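PDB 3I44: aldehyde dehydrogenase from Bartonella henselae, which probably oxidises aldehydes to the corresponding carboxylic acids with NAD(P)+ as electron acceptor, as other members of the aldehyde dehydrogenase family do. Local coordinates for residues A[134-137]-A[138-142]; A[480-483]-A[484-488]. The protein carries 1 engineered substitution. All blocks are in the same frame, centred on the assembly; numbering follows the deposited sequence.

Contact 1. Residues A[134-137]-A[138-142]; sequences NFIK and AYKEF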
loop_
_atom_site.group_PDB
_atom_site.type_symbol
_atom_site.label_atom_id
_atom_site.label_comp_id
_atom_site.label_asym_id
_atom_site.label_seq_id
_atom_site.Cartn_x
_atom_site.Cartn_y
_atom_site.Cartn_z
ATOM N N ASN A 134 4.086 16.454 17.438
ATOM C CA ASN A 134 3.081 16.460 16.398
ATOM C C ASN A 134 2.217 15.169 16.392
ATOM O O ASN A 134 1.014 15.220 16.080
ATOM C CB ASN A 134 3.696 16.771 15.049
ATOM C CG ASN A 134 4.057 18.257 14.898
ATOM O OD1 ASN A 134 3.320 19.137 15.312
ATOM N ND2 ASN A 134 5.171 18.519 14.264
ATOM N N PHE A 135 2.815 14.038 16.775
ATOM C CA PHE A 135 2.050 12.801 16.983
ATOM C C PHE A 135 1.096 12.945 18.189
ATOM O O PHE A 135 -0.045 12.551 18.125
ATOM C CB PHE A 135 2.982 11.596 17.211
ATOM C CG PHE A 135 3.655 11.113 15.939
ATOM C CD1 PHE A 135 2.896 10.722 14.847
ATOM C CD2 PHE A 135 5.012 11.087 15.830
ATOM C CE1 PHE A 135 3.502 10.272 13.700
ATOM C CE2 PHE A 135 5.618 10.659 14.669
ATOM C CZ PHE A 135 4.873 10.255 13.609
ATOM N N ILE A 136 1.590 13.517 19.276
ATOM C CA ILE A 136 0.755 13.805 20.439
ATOM C C ILE A 136 -0.472 14.632 20.074
ATOM O O ILE A 136 -1.590 14.227 20.402
ATOM C CB ILE A 136 1.566 14.485 21.550
ATOM C CG1 ILE A 136 2.460 13.447 22.235
ATOM C CG2 ILE A 136 0.639 15.174 22.572
ATOM C CD1 ILE A 136 3.564 14.069 23.065
ATOM N N LYS A 137 -0.270 15.766 19.405
ATOM C CA LYS A 137 -1.373 16.587 18.939
ATOM C C LYS A 137 -2.337 15.791 18.056
ATOM O O LYS A 137 -3.561 15.843 18.272
ATOM C CB LYS A 137 -0.897 17.840 18.203
ATOM C CG LYS A 137 -2.084 18.666 17.611
ATOM C CD LYS A 137 -1.653 20.006 17.034
ATOM C CE LYS A 137 -2.883 20.803 16.530
ATOM N NZ LYS A 137 -2.443 21.742 15.436
ATOM N N ALA A 138 -1.797 15.069 17.067
ATOM C CA ALA A 138 -2.636 14.255 16.177
ATOM C C ALA A 138 -3.429 13.212 16.973
ATOM O O ALA A 138 -4.612 13.060 16.756
ATOM C CB ALA A 138 -1.798 13.566 15.052
ATOM N N TYR A 139 -2.787 12.538 17.924
ATOM C CA TYR A 139 -3.452 11.463 18.671
ATOM C C TYR A 139 -4.659 11.978 19.436
ATOM O O TYR A 139 -5.662 11.289 19.544
ATOM C CB TYR A 139 -2.528 10.839 19.677
ATOM C CG TYR A 139 -2.862 9.431 20.105
ATOM C CD1 TYR A 139 -3.004 8.393 19.165
ATOM C CD2 TYR A 139 -2.930 9.095 21.450
ATOM C CE1 TYR A 139 -3.244 7.080 19.574
ATOM C CE2 TYR A 139 -3.156 7.780 21.857
ATOM C CZ TYR A 139 -3.295 6.779 20.921
ATOM O OH TYR A 139 -3.525 5.475 21.329
ATOM N N LYS A 140 -4.524 13.181 19.974
ATOM C CA LYS A 140 -5.612 13.827 20.701
ATOM C C LYS A 140 -6.811 14.103 19.789
ATOM O O LYS A 140 -7.931 13.983 20.236
ATOM C CB LYS A 140 -5.095 15.072 21.455
ATOM C CG LYS A 140 -4.476 14.680 22.810
ATOM C CD LYS A 140 -3.226 15.509 23.233
ATOM C CE LYS A 140 -3.549 16.803 23.978
ATOM N NZ LYS A 140 -2.301 17.603 24.255
ATOM N N GLU A 141 -6.593 14.388 18.511
ATOM C CA GLU A 141 -7.697 14.505 17.551
ATOM C C GLU A 141 -8.242 13.188 16.975
ATOM O O GLU A 141 -9.233 13.199 16.258
ATOM C CB GLU A 141 -7.291 15.416 16.376
ATOM C CG GLU A 141 -6.924 16.861 16.806
ATOM C CD GLU A 141 -8.031 17.544 17.633
ATOM O OE1 GLU A 141 -9.011 18.062 17.028
ATOM O OE2 GLU A 141 -7.925 17.559 18.886
ATOM N N PHE A 142 -7.590 12.065 17.248
ATOM C CA PHE A 142 -7.925 10.808 16.575
ATOM C C PHE A 142 -8.828 10.006 17.456
ATOM O O PHE A 142 -8.683 10.017 18.661
ATOM C CB PHE A 142 -6.639 10.024 16.312
ATOM C CG PHE A 142 -6.846 8.646 15.791
ATOM C CD1 PHE A 142 -7.211 8.437 14.481
ATOM C CD2 PHE A 142 -6.575 7.542 16.594
ATOM C CE1 PHE A 142 -7.380 7.141 13.994
ATOM C CE2 PHE A 142 -6.742 6.264 16.118
ATOM C CZ PHE A 142 -7.142 6.068 14.805
#

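Contact 2. Residues A[480-483]-A[484-488]; sequences GGLW and GIKEF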
loop_
_atom_site.group_PDB
_atom_site.type_symbol
_atom_site.label_atom_id
_atom_site.label_comp_id
_atom_site.label_asym_id
_atom_site.label_seq_id
_atom_site.Cartn_x
_atom_site.Cartn_y
_atom_site.Cartn_z
ATOM N N GLY A 480 4.197 10.801 9.722
ATOM C CA GLY A 480 3.955 12.019 10.467
ATOM C C GLY A 480 2.479 12.306 10.719
ATOM O O GLY A 480 1.604 11.990 9.893
ATOM N N GLY A 481 2.201 12.940 11.862
ATOM C CA GLY A 481 0.830 13.289 12.218
ATOM C C GLY A 481 -0.162 12.131 12.098
ATOM O O GLY A 481 0.146 10.956 12.388
ATOM N N LEU A 482 -1.357 12.459 11.627
ATOM C CA LEU A 482 -2.430 11.464 11.573
ATOM C C LEU A 482 -2.138 10.400 10.521
ATOM O O LEU A 482 -2.474 9.226 10.711
ATOM C CB LEU A 482 -3.757 12.115 11.216
ATOM C CG LEU A 482 -4.735 12.275 12.366
ATOM C CD1 LEU A 482 -5.871 13.206 11.898
ATOM C CD2 LEU A 482 -5.236 10.891 12.754
ATOM N N TRP A 483 -1.534 10.831 9.414
ATOM C CA TRP A 483 -1.196 9.917 8.325
ATOM C C TRP A 483 -0.328 8.797 8.888
ATOM O O TRP A 483 -0.553 7.619 8.596
ATOM C CB TRP A 483 -0.461 10.643 7.184
ATOM C CG TRP A 483 -1.370 11.417 6.202
ATOM C CD1 TRP A 483 -2.014 10.910 5.086
ATOM C CD2 TRP A 483 -1.709 12.798 6.258
ATOM N NE1 TRP A 483 -2.708 11.893 4.457
ATOM C CE2 TRP A 483 -2.557 13.063 5.156
ATOM C CE3 TRP A 483 -1.384 13.837 7.130
ATOM C CZ2 TRP A 483 -3.071 14.326 4.893
ATOM C CZ3 TRP A 483 -1.916 15.101 6.884
ATOM C CH2 TRP A 483 -2.753 15.333 5.766
ATOM N N GLY A 484 0.631 9.177 9.733
ATOM C CA GLY A 484 1.646 8.267 10.205
ATOM C C GLY A 484 1.096 7.267 11.194
ATOM O O GLY A 484 1.470 6.091 11.161
ATOM N N ILE A 485 0.186 7.736 12.055
ATOM C CA ILE A 485 -0.509 6.858 13.007
ATOM C C ILE A 485 -1.316 5.785 12.244
ATOM O O ILE A 485 -1.312 4.602 12.638
ATOM C CB ILE A 485 -1.440 7.649 13.970
ATOM C CG1 ILE A 485 -0.602 8.498 14.928
ATOM C CG2 ILE A 485 -2.298 6.691 14.794
ATOM C CD1 ILE A 485 -1.337 9.633 15.621
ATOM N N LYS A 486 -1.993 6.213 11.170
ATOM C CA LYS A 486 -2.855 5.308 10.397
ATOM C C LYS A 486 -2.096 4.245 9.588
ATOM O O LYS A 486 -2.660 3.186 9.298
ATOM C CB LYS A 486 -3.808 6.058 9.465
ATOM C CG LYS A 486 -4.937 6.695 10.241
ATOM C CD LYS A 486 -5.731 7.699 9.433
ATOM C CE LYS A 486 -6.966 8.119 10.195
ATOM N NZ LYS A 486 -7.766 9.126 9.404
ATOM N N GLU A 487 -0.860 4.517 9.192
ATOM C CA GLU A 487 -0.072 3.476 8.547
ATOM C C GLU A 487 0.107 2.251 9.462
ATOM O O GLU A 487 0.384 1.165 8.971
ATOM C CB GLU A 487 1.313 3.998 8.121
ATOM C CG GLU A 487 1.331 5.071 7.032
ATOM C CD GLU A 487 2.719 5.216 6.379
ATOM O OE1 GLU A 487 3.740 5.293 7.111
ATOM O OE2 GLU A 487 2.769 5.244 5.133
ATOM N N PHE A 488 -0.039 2.408 10.779
ATOM C CA PHE A 488 0.095 1.262 11.718
ATOM C C PHE A 488 -1.250 0.647 12.174
ATOM O O PHE A 488 -1.308 -0.159 13.135
ATOM C CB PHE A 488 0.990 1.651 12.898
ATOM C CG PHE A 488 2.439 1.842 12.493
ATOM C CD1 PHE A 488 3.291 0.751 12.382
ATOM C CD2 PHE A 488 2.937 3.114 12.203
ATOM C CE1 PHE A 488 4.620 0.929 11.968
ATOM C CE2 PHE A 488 4.263 3.301 11.803
ATOM C CZ PHE A 488 5.098 2.214 11.682
#

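Contact 1. Residues A[134-137]-A[138-142]
Ile136 and Lys140 run alongside each other, one turn apart, on the last two turns of the long alpha-helix 117-141 of the aldehyde dehydrogenase fold. The lysine can be followed outward from the backbone. Its CB sits 3.6 Å from Lys137 O, and CG then passes the carbonyl oxygen of Ile136. CD drops closer to that oxygen, 3.5 Å from Ile136 O, and also meets the isoleucine methyl, with Lys140 CD 3.9 Å from Ile136 CG2. The chain is bent at chi2 (143°) and again at chi3 (87°), which folds the aliphatic part back over the preceding turn and leaves NZ near the same methyl instead of reaching straight out. Ile136 offers CG2 because this branch stands anti to the backbone N; its side chain also packs on Leu88 and Glu92 of helix 84-100.

Beneath the side chains run the i to i+4 backbone bonds of the helix. Tyr139 N to Phe135 O is the shortest at 2.7 Å, and Ala138 N to Asn134 O measures 3.0 Å. Phe135 and Tyr139, both buried, face the interior: Phe135 packs against helix 174-188, and Tyr139 reaches Pro84 and Arg87, its hydroxyl making a weak hydrogen bond to the carbonyl of Leu187. Ala138 CB lies 3.4 Å from Asn134 O, and the residue packs on Ile485 of helix 481-486. Toward the C-terminal end the regular bonding slackens, and the link from Glu141 N to Lys137 O is weak, at 3.4 Å.

Contact 2. Residues A[480-483]-A[484-488]
This is a one-turn contact within the short helix 481-486, whose first turn is built on Gly480 and Gly481 and which leads into strand 489-494 of a mixed sheet in the aldehyde dehydrogenase fold. The glycines provide the carbonyls for this turn. Gly484 N bonds to Gly480 O at 3.0 Å, approaching from above the carbonyl plane, 58° out of it, and makes a second, weak bond to Gly481 O. That second oxygen is shared: Ile485 N reaches Gly481 O at 3.2 Å and lies in the carbonyl plane. Gly481 has a positive phi of 50°, and Gly484 CA packs close to the backbone of Gly480, 3.6 Å from Gly480 N.

Among the side chains, the Lys486 chain runs slantwise over the end of Leu482, with Leu482 CD2 4.2 Å from Lys486 CE. The lysine is straight, and its CG and CD skirt the carbonyl oxygen of Leu482 before CE arrives at the methyl; both residues also touch Phe142. Ile485 turns CG1 back along the helix, 3.6 Å from Gly481 O, and packs on Pro184 of helix 174-188. The indole of Trp483 meets Tyr467 edge to face and packs on Leu148 of the second subunit, so that Trp483 brings the edge of this helix to the other chain. Glu487 OE2 is held by the backbone N of Arg478, tying the helix's far end to the chain just before it. On the way there, the glutamate runs CG past Trp483 O at 3.5 Å, the same oxygen that accepts the bond from its own backbone N.

How the contacts relate
Contact 1 comes first along the chain, at the end of helix 117-141, and contact 2 follows more than 300 residues later in helix 481-486, yet their centres are about 10 Å apart. The two helices pack directly: Phe135 CE1 lies 3.5 Å from Gly481 N, and Ala138 CB lies 3.6 Å from Leu482 N. The ring of Phe135 thus lies against the glycine backbone. Both contacts lean on helix 174-188, and Tyr159 of strand 156-168 meets both Phe142, just past the first helix, and Lys486. An early helix and the chain's last helix thus share one packed layer beside the seven-stranded sheet in which strands 156-168 and 489-494 pair antiparallel.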